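Local coordinates for protein azurocidin (Homo sapiens, PDB 1FY1) that binds heparin and the lipopolysaccharide of Gram-negative bacteria, acting as an antibacterial and chemotactic neutrophil granule protein built on the fold of the serine proteases, of which it is a homologue, at residues I31-V36 / D96-L101. The protein carries 2 engineered substitutions. Numbering follows the deposited sequence.
Sequences IHARFV and DREANL. With NAG (2-acetamido-2-deoxy-beta-D-glucopyranose), chain C.
A beta turn meets an irregular loop at the surface of the N-terminal of the two beta barrels of the trypsin-like fold: Ala33 and Arg34, at the corners of a type I turn from His32 to Phe35, touch Glu98 and Ala99 of the loop that follows strand 91-95. The turn links strands 23-32 and 35-38, where Ile31 and His32 both face Phe35 in a classic beta bulge, and it belongs to the region with antibiotic activity, residues 20-44. One backbone hydrogen bond joins the two segments. Ala99 N donates to Ala33 O over 2.8 Å, almost straight at 178° and in the carbonyl plane. Ala33 O also receives a CA-H...O contact from Glu98 CA at 3.6 Å. Small residues suit this meeting of backbones: CB of Ala33 points toward the loop and lies 4.2 Å from CD of Glu98, while Ala99, buried, turns its own methyl to Phe71 and Leu55 of neighbouring strands. Arg34 reaches across with a long chain, CG anti to the backbone N (chi1 -168°) and a bend at chi3, which sets its guanidinium beside the aliphatic part of Glu98. There NH2 of Arg34 rests 3.6 Å from Glu98 CG, and the two side chains cross at about a right angle. Arg34 NH2 and Glu98 OE2 are 4.4 Å apart, beyond a salt bridge, so any attraction is probably loose; the guanidinium and carboxylate planes stand 65° apart. CB of Arg97 points away from the turn, and its NH1 has two acceptors, Asp96 OD2 in a salt bridge and Thr70 O. On the same guanidinium, Arg97 NH2 donates a bent bond to O6 of the N-acetylglucosamine carried by Asn100, 2.6 Å away, and NE makes only a weak one.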
loop_
_atom_site.group_PDB
_atom_site.type_symbol
_atom_site.label_atom_id
_atom_site.label_comp_id
_atom_site.label_asym_id
_atom_site.label_seq_id
_atom_site.Cartn_x
_atom_site.Cartn_y
_atom_site.Cartn_z
ATOM N N ILE A 31 -5.757 -8.285 0.004
ATOM C CA ILE A 31 -5.943 -8.908 1.325
ATOM C C ILE A 31 -7.051 -9.923 1.422
ATOM O O ILE A 31 -7.221 -10.568 2.423
ATOM C CB ILE A 31 -6.121 -7.842 2.391
ATOM C CG1 ILE A 31 -7.401 -7.044 2.097
ATOM C CG2 ILE A 31 -4.857 -6.963 2.440
ATOM C CD1 ILE A 31 -7.922 -6.176 3.249
ATOM N N HIS A 32 -7.816 -10.039 0.384
ATOM C CA HIS A 32 -8.943 -10.933 0.268
ATOM C C HIS A 32 -9.256 -11.025 -1.220
ATOM O O HIS A 32 -9.086 -10.054 -1.936
ATOM C CB HIS A 32 -10.128 -10.330 1.042
ATOM C CG HIS A 32 -11.406 -11.124 0.913
ATOM N ND1 HIS A 32 -11.748 -12.117 1.830
ATOM C CD2 HIS A 32 -12.396 -11.079 -0.025
ATOM C CE1 HIS A 32 -12.908 -12.623 1.453
ATOM N NE2 HIS A 32 -13.314 -12.032 0.343
ATOM N N ALA A 33 -9.697 -12.157 -1.716
ATOM C CA ALA A 33 -9.970 -12.289 -3.165
ATOM C C ALA A 33 -10.839 -11.229 -3.785
ATOM O O ALA A 33 -11.011 -11.188 -5.008
ATOM C CB ALA A 33 -10.610 -13.628 -3.489
ATOM N N ARG A 34 -11.376 -10.347 -2.957
ATOM C CA ARG A 34 -12.264 -9.327 -3.476
ATOM C C ARG A 34 -11.938 -7.937 -2.918
ATOM O O ARG A 34 -12.567 -6.941 -3.237
ATOM C CB ARG A 34 -13.663 -9.820 -3.120
ATOM C CG ARG A 34 -14.823 -9.114 -3.764
ATOM C CD ARG A 34 -16.102 -9.747 -3.271
ATOM N NE ARG A 34 -16.433 -11.008 -3.923
ATOM C CZ ARG A 34 -17.302 -11.070 -4.950
ATOM N NH1 ARG A 34 -17.902 -9.972 -5.428
ATOM N NH2 ARG A 34 -17.587 -12.247 -5.514
ATOM N N PHE A 35 -10.887 -7.839 -2.109
ATOM C CA PHE A 35 -10.518 -6.533 -1.580
ATOM C C PHE A 35 -9.047 -6.200 -1.693
ATOM O O PHE A 35 -8.200 -7.085 -1.629
ATOM C CB PHE A 35 -10.906 -6.411 -0.114
ATOM C CG PHE A 35 -12.382 -6.447 0.054
ATOM C CD1 PHE A 35 -13.051 -7.665 0.178
ATOM C CD2 PHE A 35 -13.106 -5.254 0.096
ATOM C CE1 PHE A 35 -14.432 -7.684 0.365
ATOM C CE2 PHE A 35 -14.485 -5.261 0.305
ATOM C CZ PHE A 35 -15.143 -6.484 0.447
ATOM N N VAL A 36 -8.791 -4.889 -1.780
ATOM C CA VAL A 36 -7.454 -4.344 -1.887
ATOM C C VAL A 36 -7.412 -3.267 -0.862
ATOM O O VAL A 36 -8.354 -2.474 -0.787
ATOM C CB VAL A 36 -7.129 -3.754 -3.305
ATOM C CG1 VAL A 36 -5.903 -2.867 -3.303
ATOM C CG2 VAL A 36 -6.839 -4.843 -4.323
ATOM N N ASP A 96 -14.973 -5.605 -8.574
ATOM C CA ASP A 96 -16.169 -6.000 -9.301
ATOM C C ASP A 96 -16.382 -7.518 -9.339
ATOM O O ASP A 96 -17.485 -8.005 -9.581
ATOM C CB ASP A 96 -16.108 -5.431 -10.741
ATOM C CG ASP A 96 -14.840 -5.782 -11.506
ATOM O OD1 ASP A 96 -13.801 -5.139 -11.440
ATOM O OD2 ASP A 96 -14.961 -6.892 -12.200
ATOM N N ARG A 97 -15.318 -8.280 -9.091
ATOM C CA ARG A 97 -15.403 -9.733 -9.114
ATOM C C ARG A 97 -14.191 -10.392 -8.448
ATOM O O ARG A 97 -13.183 -9.744 -8.209
ATOM C CB ARG A 97 -15.506 -10.181 -10.551
ATOM C CG ARG A 97 -14.203 -9.986 -11.314
ATOM C CD ARG A 97 -14.431 -10.016 -12.817
ATOM N NE ARG A 97 -13.205 -10.218 -13.563
ATOM C CZ ARG A 97 -12.374 -9.249 -13.918
ATOM N NH1 ARG A 97 -12.596 -7.971 -13.615
ATOM N NH2 ARG A 97 -11.279 -9.572 -14.592
ATOM N N GLU A 98 -14.301 -11.689 -8.147
ATOM C CA GLU A 98 -13.225 -12.434 -7.498
ATOM C C GLU A 98 -11.948 -12.542 -8.271
ATOM O O GLU A 98 -11.924 -13.014 -9.396
ATOM C CB GLU A 98 -13.589 -13.873 -7.073
ATOM C CG GLU A 98 -14.436 -13.939 -5.792
ATOM C CD GLU A 98 -14.196 -15.192 -5.003
ATOM O OE1 GLU A 98 -13.515 -16.129 -5.413
ATOM O OE2 GLU A 98 -14.763 -15.135 -3.817
ATOM N N ALA A 99 -10.876 -12.196 -7.617
ATOM C CA ALA A 99 -9.611 -12.323 -8.239
ATOM C C ALA A 99 -9.217 -13.785 -8.264
ATOM O O ALA A 99 -9.404 -14.528 -7.297
ATOM C CB ALA A 99 -8.560 -11.474 -7.523
ATOM N N ASN A 100 -8.685 -14.199 -9.405
ATOM C CA ASN A 100 -8.195 -15.546 -9.587
ATOM C C ASN A 100 -6.828 -15.590 -8.965
ATOM O O ASN A 100 -5.972 -14.789 -9.339
ATOM C CB ASN A 100 -8.096 -15.912 -11.081
ATOM C CG ASN A 100 -9.211 -16.769 -11.646
ATOM O OD1 ASN A 100 -9.324 -17.961 -11.293
ATOM N ND2 ASN A 100 -9.982 -16.197 -12.582
ATOM N N LEU A 101 -6.651 -16.490 -8.006
ATOM C CA LEU A 101 -5.390 -16.671 -7.291
ATOM C C LEU A 101 -4.390 -17.457 -8.111
ATOM O O LEU A 101 -4.498 -18.682 -8.209
ATOM C CB LEU A 101 -5.665 -17.403 -5.989
ATOM C CG LEU A 101 -6.140 -16.474 -4.900
ATOM C CD1 LEU A 101 -4.922 -16.053 -4.103
ATOM C CD2 LEU A 101 -6.734 -15.223 -5.532
HETATM C C1 NAG C . -9.813 -16.212 -14.022
HETATM C C2 NAG C . -10.793 -16.877 -15.014
HETATM C C3 NAG C . -11.133 -15.915 -16.203
HETATM C C4 NAG C . -11.285 -14.395 -15.907
HETATM C C5 NAG C . -10.018 -14.019 -15.116
HETATM C C6 NAG C . -9.823 -12.520 -14.820
HETATM C C7 NAG C . -10.660 -19.266 -15.777
HETATM C C8 NAG C . -9.799 -20.141 -16.723
HETATM N N2 NAG C . -10.122 -18.049 -15.628
HETATM O O3 NAG C . -12.299 -16.401 -16.825
HETATM O O4 NAG C . -11.437 -13.590 -17.143
HETATM O O5 NAG C . -10.099 -14.826 -13.922
HETATM O O6 NAG C . -10.762 -12.040 -13.827
HETATM O O7 NAG C . -11.888 -19.364 -15.721
#